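Local coordinates for protein choline kinase (Streptococcus pneumoniae, PDB 4R78) that probably phosphorylates choline as a choline kinase with a protein kinase-like fold, and binds adenosine monophosphate in this crystal, at residues V94-F99 with G104-E109; P131-I136 with W225-L230; I195-E200 with L210-W215. All coordinates share one frame; numbering follows the deposited sequence.

Contact 1 (V94-F99 with G104-E109); sequences VKNYLF and GIKVNE. With AMP (adenosine monophosphate), chain C.
The beta hairpin of strands 96-100 and 105-109 carries a classic beta bulge where Y97 and L98 both face V107. V107 O takes two backbone donors. Y97 N lies 2.8 Å from V107 O, and L98 N lies 3.1 Å from V107 O, in the carbonyl plane and on a lone pair. V107 N returns a bond to L98 O at 2.8 Å, with an N-H...O angle of 175°. Beside this pair, the side chains of L98 and V107 lie alongside each other and point the same way, with their CB atoms 3.9 Å apart. On the other face of the hairpin, F99 crosses the K106 chain, and F99 CD1 is 4.0 Å from K106 CB. The K106 chain continues to salt bridges with D214 and E216.

The hairpin forms one edge of the five-stranded sheet of the N-terminal lobe. Its second strand runs into the hinge, as in other kinase-like folds. There E109 holds K95 twice. E109 N donates to K95 O, and K95 N donates to E109 OE1 at 2.8 Å, on the anti side and 30° out of the carboxylate plane. A chi1 of 68° sets E109 CG between the backbone N and the carbonyl carbon. The extended chain beyond it carries OE1 back to K95. E109 CB is 3.8 Å from Y97 CE2, and E109 CA and N108 C lie at the edge of the Y97 ring, in its plane. E109 O sits 2.7 Å from N6 of AMP, at the adenine end of the pocket.

Contact 2 (P131-I136 with W225-L230); sequences PILQTI and WDLAAL
The indole of W225 has D226 OD1 at its edge, in the ring plane, on the same helix whose L227 and L230 meet L133 across the contact. The ring of F147 also meets the indole, with the two planes at about 55°. The contact joins helix 126-137 to helix 223-233 within the large C-terminal lobe of the kinase-like fold. It is small and wholly apolar, with 152 Å² buried and no hydrogen bond between the segments. The closest CA atoms, those of L133 and D226, are 8.2 Å apart, so the helices meet through the ends of leucine side chains. The first helix is kinked at P131, whose N makes no bond to the turn before.

The polar groups beside this apolar meeting are used elsewhere. The buried D226 carboxylate is bonded to I195 N at OD1 and to H194 N and H137 NE2 at OD2, while W225 NE1 donates to I195 O. Helix 238-248 adds Y248 to both L133 and L227, and F244 to L230.

L133 carries its side of the contact on one methyl, CD1. L227 CD1 is 4.3 Å from L133 CD1. L230 comes at a slant to L133, its CG swung opposite the backbone N (chi1 -176°), and its CD2 lies 4.1 Å from L133 CD1.

Contact 3 (I195-E200 with L210-W215); sequences IDLVPE and LYLIDW. With AMP (adenosine monophosphate), chain C.
L197 and L212 meet through their methyl ends, with L197 CD2 3.7 Å from L212 CD1. The two chains cross at about a right angle, and L197 CD2 also lies 3.9 Å from L212 CD2. L197 belongs to a loop whose sequence, from H194 to N201, matches the HxDxxxxN pattern of the catalytic loop in kinase-like phosphotransferases. L212 ends strand 210-212. It is followed by I213 and then by D214, whose position matches the aspartate of the DFG motif of protein kinases. The segments share no hydrogen bond, and 143 Å² is buried between them.

Nearer the ligand, E200 O is 4.3 Å from I213 CD1, and both groups face AMP. The ribose O3' of AMP donates to E200 O at 2.9 Å. I213 CD1 reaches AMP C8 at 3.4 Å, brought there by a chi1 of 67° that tucks I213 CG1 in over the backbone. D214 OD2 comes within 3.0 Å of AMP O5', at the start of the phosphate arm. The E200 side chain, bent at chi2, brings its CG near the phosphate oxygens O2P and O3P.

The next shell surrounds these groups. I213 O accepts from H194 NE2, and N201 ND2 donates to D196 O. L197, the centre of an inverse gamma turn, packs its side chain on L133. The H194 ring meets W215 edge-to-face. W215 folds its indole back onto the strand end: W215 NE1 donates to L212 O at 2.8 Å, from 49° above the carbonyl plane.

How the contacts relate
The contacts run from the N-terminal sheet, past the nucleotide, into the C-terminal lobe. Contacts 1 and 3 both touch AMP, with centres 15 Å apart. Contact 1 meets the adenine at N6; contact 3 meets the adenine at C8, the ribose and the phosphate arm. K106 NZ of contact 1 joins D214 OD1 of contact 3 at 2.8 Å. V94 CG1 also packs on Y211 and I213. Contact 3 lies next to contact 2, with centres 10 Å apart: D226 OD1 is 2.8 Å from I195 N, and L133 CD2 is 3.6 Å from L197 CD1. Contacts 1 and 2 do not touch; their nearest atoms are about 11 Å apart.

Contact 1 (V94-F99 with G104-E109)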
loop_
_atom_site.group_PDB
_atom_site.type_symbol
_atom_site.label_atom_id
_atom_site.label_comp_id
_atom_site.label_asym_id
_atom_site.label_seq_id
_atom_site.Cartn_x
_atom_site.Cartn_y
_atom_site.Cartn_z
ATOM N N VAL A 94 -9.911 -2.527 -9.361
ATOM C CA VAL A 94 -10.743 -3.611 -9.870
ATOM C C VAL A 94 -12.069 -3.681 -9.103
ATOM O O VAL A 94 -12.256 -3.008 -8.083
ATOM C CB VAL A 94 -10.012 -4.978 -9.817
ATOM C CG1 VAL A 94 -8.734 -4.939 -10.651
ATOM C CG2 VAL A 94 -9.695 -5.375 -8.376
ATOM N N LYS A 95 -12.985 -4.507 -9.597
ATOM C CA LYS A 95 -14.312 -4.642 -9.004
ATOM C C LYS A 95 -14.294 -5.356 -7.652
ATOM O O LYS A 95 -13.679 -6.416 -7.504
ATOM C CB LYS A 95 -15.245 -5.380 -9.963
ATOM C CG LYS A 95 -16.686 -5.425 -9.504
ATOM C CD LYS A 95 -17.498 -6.361 -10.372
ATOM C CE LYS A 95 -18.980 -6.251 -10.080
ATOM N NZ LYS A 95 -19.542 -4.934 -10.498
ATOM N N ASN A 96 -14.990 -4.770 -6.679
ATOM C CA ASN A 96 -15.161 -5.373 -5.358
ATOM C C ASN A 96 -16.514 -6.070 -5.212
ATOM O O ASN A 96 -17.546 -5.520 -5.612
ATOM C CB ASN A 96 -15.019 -4.305 -4.270
ATOM C CG ASN A 96 -15.145 -4.878 -2.871
ATOM O OD1 ASN A 96 -14.317 -5.683 -2.432
ATOM N ND2 ASN A 96 -16.189 -4.474 -2.166
ATOM N N TYR A 97 -16.501 -7.267 -4.627
ATOM C CA TYR A 97 -17.736 -8.003 -4.333
ATOM C C TYR A 97 -18.088 -8.023 -2.847
ATOM O O TYR A 97 -19.264 -7.982 -2.477
ATOM C CB TYR A 97 -17.652 -9.432 -4.868
ATOM C CG TYR A 97 -17.722 -9.506 -6.369
ATOM C CD1 TYR A 97 -18.936 -9.340 -7.032
ATOM C CD2 TYR A 97 -16.580 -9.740 -7.131
ATOM C CE1 TYR A 97 -19.014 -9.405 -8.415
ATOM C CE2 TYR A 97 -16.648 -9.810 -8.523
ATOM C CZ TYR A 97 -17.872 -9.636 -9.154
ATOM O OH TYR A 97 -17.967 -9.707 -10.528
ATOM N N LEU A 98 -17.062 -8.099 -2.004
ATOM C CA LEU A 98 -17.250 -8.137 -0.559
ATOM C C LEU A 98 -16.107 -7.419 0.145
ATOM O O LEU A 98 -14.951 -7.529 -0.262
ATOM C CB LEU A 98 -17.338 -9.588 -0.068
ATOM C CG LEU A 98 -17.957 -9.840 1.307
ATOM C CD1 LEU A 98 -19.481 -9.759 1.233
ATOM C CD2 LEU A 98 -17.525 -11.196 1.838
ATOM N N PHE A 99 -16.439 -6.663 1.186
ATOM C CA PHE A 99 -15.428 -6.075 2.054
ATOM C C PHE A 99 -15.878 -6.339 3.485
ATOM O O PHE A 99 -16.734 -5.631 4.025
ATOM C CB PHE A 99 -15.245 -4.579 1.770
ATOM C CG PHE A 99 -13.953 -4.000 2.301
ATOM C CD1 PHE A 99 -12.803 -3.989 1.516
ATOM C CD2 PHE A 99 -13.886 -3.462 3.582
ATOM C CE1 PHE A 99 -11.604 -3.449 1.999
ATOM C CE2 PHE A 99 -12.695 -2.911 4.073
ATOM C CZ PHE A 99 -11.556 -2.902 3.278
ATOM N N GLY A 104 -11.749 -8.367 8.235
ATOM C CA GLY A 104 -10.840 -7.600 7.383
ATOM C C GLY A 104 -10.427 -8.396 6.161
ATOM O O GLY A 104 -9.254 -8.748 5.997
ATOM N N ILE A 105 -11.406 -8.677 5.306
ATOM C CA ILE A 105 -11.215 -9.523 4.129
ATOM C C ILE A 105 -11.885 -8.884 2.917
ATOM O O ILE A 105 -13.075 -8.560 2.949
ATOM C CB ILE A 105 -11.797 -10.956 4.340
ATOM C CG1 ILE A 105 -11.178 -11.642 5.567
ATOM C CG2 ILE A 105 -11.600 -11.817 3.093
ATOM C CD1 ILE A 105 -11.922 -12.888 6.021
ATOM N N LYS A 106 -11.104 -8.710 1.855
ATOM C CA LYS A 106 -11.588 -8.137 0.608
ATOM C C LYS A 106 -11.729 -9.239 -0.428
ATOM O O LYS A 106 -10.816 -10.043 -0.616
ATOM C CB LYS A 106 -10.609 -7.063 0.120
ATOM C CG LYS A 106 -10.998 -6.397 -1.199
ATOM C CD LYS A 106 -10.033 -5.262 -1.558
ATOM C CE LYS A 106 -8.689 -5.778 -2.061
ATOM N NZ LYS A 106 -7.708 -4.670 -2.281
ATOM N N VAL A 107 -12.886 -9.283 -1.083
ATOM C CA VAL A 107 -13.127 -10.256 -2.143
ATOM C C VAL A 107 -13.422 -9.504 -3.435
ATOM O O VAL A 107 -14.421 -8.787 -3.534
ATOM C CB VAL A 107 -14.299 -11.207 -1.805
ATOM C CG1 VAL A 107 -14.460 -12.265 -2.893
ATOM C CG2 VAL A 107 -14.095 -11.864 -0.445
ATOM N N ASN A 108 -12.539 -9.678 -4.416
ATOM C CA ASN A 108 -12.581 -8.932 -5.670
ATOM C C ASN A 108 -12.693 -9.846 -6.881
ATOM O O ASN A 108 -12.493 -11.059 -6.777
ATOM C CB ASN A 108 -11.314 -8.070 -5.806
ATOM C CG ASN A 108 -11.387 -6.772 -5.013
ATOM O OD1 ASN A 108 -12.363 -6.494 -4.319
ATOM N ND2 ASN A 108 -10.337 -5.967 -5.115
ATOM N N GLU A 109 -13.004 -9.254 -8.031
ATOM C CA GLU A 109 -12.979 -9.979 -9.295
ATOM C C GLU A 109 -11.592 -10.560 -9.569
ATOM O O GLU A 109 -10.571 -9.974 -9.190
ATOM C CB GLU A 109 -13.414 -9.070 -10.452
ATOM C CG GLU A 109 -12.436 -7.938 -10.777
ATOM C CD GLU A 109 -12.805 -7.164 -12.026
ATOM O OE1 GLU A 109 -12.622 -5.932 -12.020
ATOM O OE2 GLU A 109 -13.277 -7.779 -13.009
HETATM P P AMP C . -0.083 -7.491 -3.948
HETATM O O1P AMP C . 0.161 -6.786 -2.636
HETATM O O2P AMP C . 0.898 -8.598 -4.253
HETATM O O3P AMP C . -0.359 -6.565 -5.107
HETATM O "O5'" AMP C . -1.481 -8.262 -3.741
HETATM C "C5'" AMP C . -2.374 -8.442 -4.840
HETATM C "C4'" AMP C . -1.720 -9.317 -5.901
HETATM O "O4'" AMP C . -2.661 -10.283 -6.382
HETATM C "C3'" AMP C . -1.273 -8.496 -7.101
HETATM O "O3'" AMP C . 0.145 -8.298 -7.090
HETATM C "C2'" AMP C . -1.713 -9.292 -8.314
HETATM O "O2'" AMP C . -0.637 -10.090 -8.806
HETATM C "C1'" AMP C . -2.796 -10.228 -7.808
HETATM N N9 AMP C . -4.141 -9.717 -8.186
HETATM C C8 AMP C . -4.833 -8.764 -7.531
HETATM N N7 AMP C . -6.031 -8.518 -8.116
HETATM C C5 AMP C . -6.125 -9.336 -9.175
HETATM C C6 AMP C . -7.135 -9.594 -10.227
HETATM N N6 AMP C . -8.300 -8.903 -10.241
HETATM N N1 AMP C . -6.855 -10.536 -11.157
HETATM C C2 AMP C . -5.695 -11.225 -11.146
HETATM N N3 AMP C . -4.732 -11.040 -10.219
HETATM C C4 AMP C . -4.881 -10.127 -9.223
#

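Contact 2 (P131-I136 with W225-L230)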
loop_
_atom_site.group_PDB
_atom_site.type_symbol
_atom_site.label_atom_id
_atom_site.label_comp_id
_atom_site.label_asym_id
_atom_site.label_seq_id
_atom_site.Cartn_x
_atom_site.Cartn_y
_atom_site.Cartn_z
ATOM N N PRO A 131 -0.632 9.925 -15.469
ATOM C CA PRO A 131 -2.045 10.316 -15.437
ATOM C C PRO A 131 -2.851 9.636 -14.329
ATOM O O PRO A 131 -3.742 10.263 -13.753
ATOM C CB PRO A 131 -2.555 9.892 -16.817
ATOM C CG PRO A 131 -1.359 10.010 -17.685
ATOM C CD PRO A 131 -0.220 9.527 -16.832
ATOM N N ILE A 132 -2.540 8.375 -14.023
ATOM C CA ILE A 132 -3.231 7.676 -12.939
ATOM C C ILE A 132 -3.022 8.385 -11.601
ATOM O O ILE A 132 -3.975 8.607 -10.854
ATOM C CB ILE A 132 -2.828 6.178 -12.846
ATOM C CG1 ILE A 132 -3.491 5.376 -13.972
ATOM C CG2 ILE A 132 -3.200 5.587 -11.474
ATOM C CD1 ILE A 132 -2.977 3.953 -14.108
ATOM N N LEU A 133 -1.779 8.757 -11.310
ATOM C CA LEU A 133 -1.490 9.442 -10.054
ATOM C C LEU A 133 -2.126 10.827 -10.017
ATOM O O LEU A 133 -2.605 11.266 -8.972
ATOM C CB LEU A 133 0.012 9.495 -9.769
ATOM C CG LEU A 133 0.679 8.157 -9.413
ATOM C CD1 LEU A 133 2.002 8.404 -8.704
ATOM C CD2 LEU A 133 -0.237 7.259 -8.572
ATOM N N GLN A 134 -2.164 11.500 -11.168
ATOM C CA GLN A 134 -2.857 12.779 -11.271
ATOM C C GLN A 134 -4.335 12.605 -10.950
ATOM O O GLN A 134 -4.920 13.416 -10.235
ATOM C CB GLN A 134 -2.718 13.367 -12.668
ATOM C CG GLN A 134 -1.350 13.915 -12.976
ATOM C CD GLN A 134 -1.277 14.502 -14.364
ATOM O OE1 GLN A 134 -1.815 13.937 -15.316
ATOM N NE2 GLN A 134 -0.609 15.640 -14.492
ATOM N N THR A 135 -4.926 11.536 -11.478
ATOM C CA THR A 135 -6.346 11.256 -11.272
ATOM C C THR A 135 -6.684 11.153 -9.786
ATOM O O THR A 135 -7.659 11.752 -9.319
ATOM C CB THR A 135 -6.788 9.980 -12.022
ATOM O OG1 THR A 135 -6.739 10.215 -13.437
ATOM C CG2 THR A 135 -8.203 9.577 -11.635
ATOM N N ILE A 136 -5.881 10.401 -9.039
ATOM C CA ILE A 136 -6.162 10.253 -7.615
ATOM C C ILE A 136 -5.894 11.548 -6.849
ATOM O O ILE A 136 -6.724 11.976 -6.054
ATOM C CB ILE A 136 -5.480 9.007 -6.960
ATOM C CG1 ILE A 136 -5.775 8.940 -5.455
ATOM C CG2 ILE A 136 -3.990 8.988 -7.202
ATOM C CD1 ILE A 136 -7.247 8.780 -5.102
ATOM N N TRP A 225 4.078 11.906 -0.657
ATOM C CA TRP A 225 4.200 10.572 -0.064
ATOM C C TRP A 225 4.052 9.506 -1.151
ATOM O O TRP A 225 4.850 8.567 -1.232
ATOM C CB TRP A 225 3.146 10.359 1.031
ATOM C CG TRP A 225 3.103 8.946 1.547
ATOM C CD1 TRP A 225 2.526 7.869 0.932
ATOM C CD2 TRP A 225 3.657 8.458 2.776
ATOM N NE1 TRP A 225 2.690 6.742 1.697
ATOM C CE2 TRP A 225 3.380 7.070 2.834
ATOM C CE3 TRP A 225 4.369 9.051 3.828
ATOM C CZ2 TRP A 225 3.779 6.267 3.907
ATOM C CZ3 TRP A 225 4.766 8.249 4.901
ATOM C CH2 TRP A 225 4.473 6.871 4.925
ATOM N N ASP A 226 3.017 9.650 -1.978
ATOM C CA ASP A 226 2.766 8.691 -3.054
ATOM C C ASP A 226 3.905 8.666 -4.072
ATOM O O ASP A 226 4.312 7.596 -4.533
ATOM C CB ASP A 226 1.436 8.979 -3.750
ATOM C CG ASP A 226 0.243 8.351 -3.045
ATOM O OD1 ASP A 226 0.425 7.657 -2.018
ATOM O OD2 ASP A 226 -0.880 8.558 -3.539
ATOM N N LEU A 227 4.423 9.842 -4.417
ATOM C CA LEU A 227 5.542 9.912 -5.346
ATOM C C LEU A 227 6.788 9.240 -4.762
ATOM O O LEU A 227 7.449 8.452 -5.445
ATOM C CB LEU A 227 5.821 11.357 -5.770
ATOM C CG LEU A 227 4.978 11.888 -6.938
ATOM C CD1 LEU A 227 3.476 11.928 -6.658
ATOM C CD2 LEU A 227 5.460 13.250 -7.336
ATOM N N ALA A 228 7.075 9.519 -3.491
ATOM C CA ALA A 228 8.176 8.863 -2.791
ATOM C C ALA A 228 8.043 7.344 -2.825
ATOM O O ALA A 228 9.017 6.644 -3.090
ATOM C CB ALA A 228 8.287 9.370 -1.365
ATOM N N ALA A 229 6.833 6.843 -2.578
ATOM C CA ALA A 229 6.593 5.402 -2.571
ATOM C C ALA A 229 6.811 4.775 -3.942
ATOM O O ALA A 229 7.501 3.762 -4.053
ATOM C CB ALA A 229 5.197 5.084 -2.044
ATOM N N LEU A 230 6.224 5.371 -4.977
ATOM C CA LEU A 230 6.424 4.884 -6.341
ATOM C C LEU A 230 7.919 4.795 -6.664
ATOM O O LEU A 230 8.409 3.756 -7.116
ATOM C CB LEU A 230 5.720 5.794 -7.351
ATOM C CG LEU A 230 5.779 5.341 -8.811
ATOM C CD1 LEU A 230 4.820 4.189 -9.074
ATOM C CD2 LEU A 230 5.478 6.509 -9.728
#

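Contact 3 (I195-E200 with L210-W215)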
loop_
_atom_site.group_PDB
_atom_site.type_symbol
_atom_site.label_atom_id
_atom_site.label_comp_id
_atom_site.label_asym_id
_atom_site.label_seq_id
_atom_site.Cartn_x
_atom_site.Cartn_y
_atom_site.Cartn_z
ATOM N N ILE A 195 -1.140 5.659 -0.827
ATOM C CA ILE A 195 -0.246 5.381 0.319
ATOM C C ILE A 195 0.692 4.164 0.225
ATOM O O ILE A 195 1.590 4.014 1.060
ATOM C CB ILE A 195 -1.028 5.257 1.681
ATOM C CG1 ILE A 195 -1.882 6.516 1.927
ATOM C CG2 ILE A 195 -0.085 4.960 2.864
ATOM C CD1 ILE A 195 -1.091 7.803 2.205
ATOM N N ASP A 196 0.510 3.317 -0.789
ATOM C CA ASP A 196 1.260 2.056 -0.868
ATOM C C ASP A 196 1.555 1.681 -2.328
ATOM O O ASP A 196 1.136 0.620 -2.810
ATOM C CB ASP A 196 0.593 0.889 -0.116
ATOM C CG ASP A 196 1.484 -0.339 -0.019
ATOM O OD1 ASP A 196 2.725 -0.183 -0.018
ATOM O OD2 ASP A 196 0.945 -1.463 0.055
ATOM N N LEU A 197 2.312 2.535 -3.017
ATOM C CA LEU A 197 2.550 2.378 -4.456
ATOM C C LEU A 197 3.711 1.437 -4.824
ATOM O O LEU A 197 4.617 1.804 -5.584
ATOM C CB LEU A 197 2.681 3.747 -5.142
ATOM C CG LEU A 197 1.411 4.609 -5.153
ATOM C CD1 LEU A 197 1.700 5.945 -5.802
ATOM C CD2 LEU A 197 0.244 3.918 -5.850
ATOM N N VAL A 198 3.678 0.223 -4.277
ATOM C CA VAL A 198 4.540 -0.858 -4.765
ATOM C C VAL A 198 4.145 -1.192 -6.211
ATOM O O VAL A 198 2.972 -1.070 -6.575
ATOM C CB VAL A 198 4.487 -2.124 -3.862
ATOM C CG1 VAL A 198 5.125 -1.852 -2.507
ATOM C CG2 VAL A 198 3.049 -2.632 -3.684
ATOM N N PRO A 199 5.121 -1.591 -7.048
ATOM C CA PRO A 199 4.783 -1.804 -8.456
ATOM C C PRO A 199 3.769 -2.924 -8.675
ATOM O O PRO A 199 2.980 -2.854 -9.621
ATOM C CB PRO A 199 6.131 -2.139 -9.108
ATOM C CG PRO A 199 7.025 -2.503 -8.008
ATOM C CD PRO A 199 6.555 -1.807 -6.779
ATOM N N GLU A 200 3.771 -3.926 -7.795
ATOM C CA GLU A 200 2.835 -5.049 -7.914
ATOM C C GLU A 200 1.384 -4.669 -7.599
ATOM O O GLU A 200 0.477 -5.495 -7.730
ATOM C CB GLU A 200 3.298 -6.266 -7.093
ATOM C CG GLU A 200 3.284 -6.092 -5.575
ATOM C CD GLU A 200 4.601 -5.563 -5.008
ATOM O OE1 GLU A 200 4.830 -5.748 -3.791
ATOM O OE2 GLU A 200 5.405 -4.961 -5.756
ATOM N N LEU A 210 -5.055 -0.685 -17.452
ATOM C CA LEU A 210 -4.198 -0.735 -16.278
ATOM C C LEU A 210 -4.993 -0.366 -15.032
ATOM O O LEU A 210 -5.671 0.661 -14.999
ATOM C CB LEU A 210 -3.002 0.211 -16.446
ATOM C CG LEU A 210 -1.891 0.141 -15.394
ATOM C CD1 LEU A 210 -1.260 -1.248 -15.344
ATOM C CD2 LEU A 210 -0.833 1.196 -15.673
ATOM N N TYR A 211 -4.898 -1.220 -14.018
ATOM C CA TYR A 211 -5.544 -0.991 -12.734
ATOM C C TYR A 211 -4.518 -0.656 -11.663
ATOM O O TYR A 211 -3.377 -1.115 -11.718
ATOM C CB TYR A 211 -6.317 -2.235 -12.293
ATOM C CG TYR A 211 -7.509 -2.576 -13.154
ATOM C CD1 TYR A 211 -8.750 -1.985 -12.923
ATOM C CD2 TYR A 211 -7.399 -3.508 -14.184
ATOM C CE1 TYR A 211 -9.854 -2.308 -13.703
ATOM C CE2 TYR A 211 -8.494 -3.835 -14.972
ATOM C CZ TYR A 211 -9.716 -3.236 -14.724
ATOM O OH TYR A 211 -10.804 -3.555 -15.498
ATOM N N LEU A 212 -4.937 0.160 -10.703
ATOM C CA LEU A 212 -4.195 0.371 -9.464
ATOM C C LEU A 212 -5.037 -0.218 -8.334
ATOM O O LEU A 212 -6.172 0.212 -8.118
ATOM C CB LEU A 212 -3.916 1.859 -9.242
ATOM C CG LEU A 212 -3.279 2.297 -7.917
ATOM C CD1 LEU A 212 -2.003 1.510 -7.606
ATOM C CD2 LEU A 212 -2.999 3.790 -7.928
ATOM N N ILE A 213 -4.476 -1.201 -7.632
ATOM C CA ILE A 213 -5.237 -2.009 -6.676
ATOM C C ILE A 213 -4.721 -1.860 -5.248
ATOM O O ILE A 213 -3.746 -1.149 -5.001
ATOM C CB ILE A 213 -5.236 -3.512 -7.081
ATOM C CG1 ILE A 213 -3.823 -4.098 -6.970
ATOM C CG2 ILE A 213 -5.834 -3.681 -8.480
ATOM C CD1 ILE A 213 -3.773 -5.608 -6.991
ATOM N N ASP A 214 -5.404 -2.529 -4.319
ATOM C CA ASP A 214 -4.982 -2.656 -2.922
ATOM C C ASP A 214 -4.871 -1.313 -2.207
ATOM O O ASP A 214 -3.788 -0.867 -1.815
ATOM C CB ASP A 214 -3.713 -3.513 -2.803
ATOM C CG ASP A 214 -3.978 -4.995 -3.039
ATOM O OD1 ASP A 214 -5.145 -5.391 -3.262
ATOM O OD2 ASP A 214 -3.009 -5.776 -2.985
ATOM N N TRP A 215 -6.032 -0.694 -2.031
ATOM C CA TRP A 215 -6.155 0.622 -1.423
ATOM C C TRP A 215 -6.333 0.566 0.098
ATOM O O TRP A 215 -6.827 1.522 0.694
ATOM C CB TRP A 215 -7.328 1.364 -2.076
ATOM C CG TRP A 215 -7.090 1.679 -3.526
ATOM C CD1 TRP A 215 -7.110 0.806 -4.576
ATOM C CD2 TRP A 215 -6.787 2.962 -4.078
ATOM N NE1 TRP A 215 -6.838 1.465 -5.752
ATOM C CE2 TRP A 215 -6.635 2.793 -5.473
ATOM C CE3 TRP A 215 -6.622 4.239 -3.527
ATOM C CZ2 TRP A 215 -6.329 3.858 -6.328
ATOM C CZ3 TRP A 215 -6.319 5.297 -4.375
ATOM C CH2 TRP A 215 -6.182 5.099 -5.762
HETATM P P AMP C . -0.083 -7.491 -3.948
HETATM O O1P AMP C . 0.161 -6.786 -2.636
HETATM O O2P AMP C . 0.898 -8.598 -4.253
HETATM O O3P AMP C . -0.359 -6.565 -5.107
HETATM O "O5'" AMP C . -1.481 -8.262 -3.741
HETATM C "C5'" AMP C . -2.374 -8.442 -4.840
HETATM C "C4'" AMP C . -1.720 -9.317 -5.901
HETATM O "O4'" AMP C . -2.661 -10.283 -6.382
HETATM C "C3'" AMP C . -1.273 -8.496 -7.101
HETATM O "O3'" AMP C . 0.145 -8.298 -7.090
HETATM C "C2'" AMP C . -1.713 -9.292 -8.314
HETATM O "O2'" AMP C . -0.637 -10.090 -8.806
HETATM C "C1'" AMP C . -2.796 -10.228 -7.808
HETATM N N9 AMP C . -4.141 -9.717 -8.186
HETATM C C8 AMP C . -4.833 -8.764 -7.531
HETATM N N7 AMP C . -6.031 -8.518 -8.116
HETATM C C5 AMP C . -6.125 -9.336 -9.175
HETATM C C6 AMP C . -7.135 -9.594 -10.227
HETATM N N6 AMP C . -8.300 -8.903 -10.241
HETATM N N1 AMP C . -6.855 -10.536 -11.157
HETATM C C2 AMP C . -5.695 -11.225 -11.146
HETATM N N3 AMP C . -4.732 -11.040 -10.219
HETATM C C4 AMP C . -4.881 -10.127 -9.223
#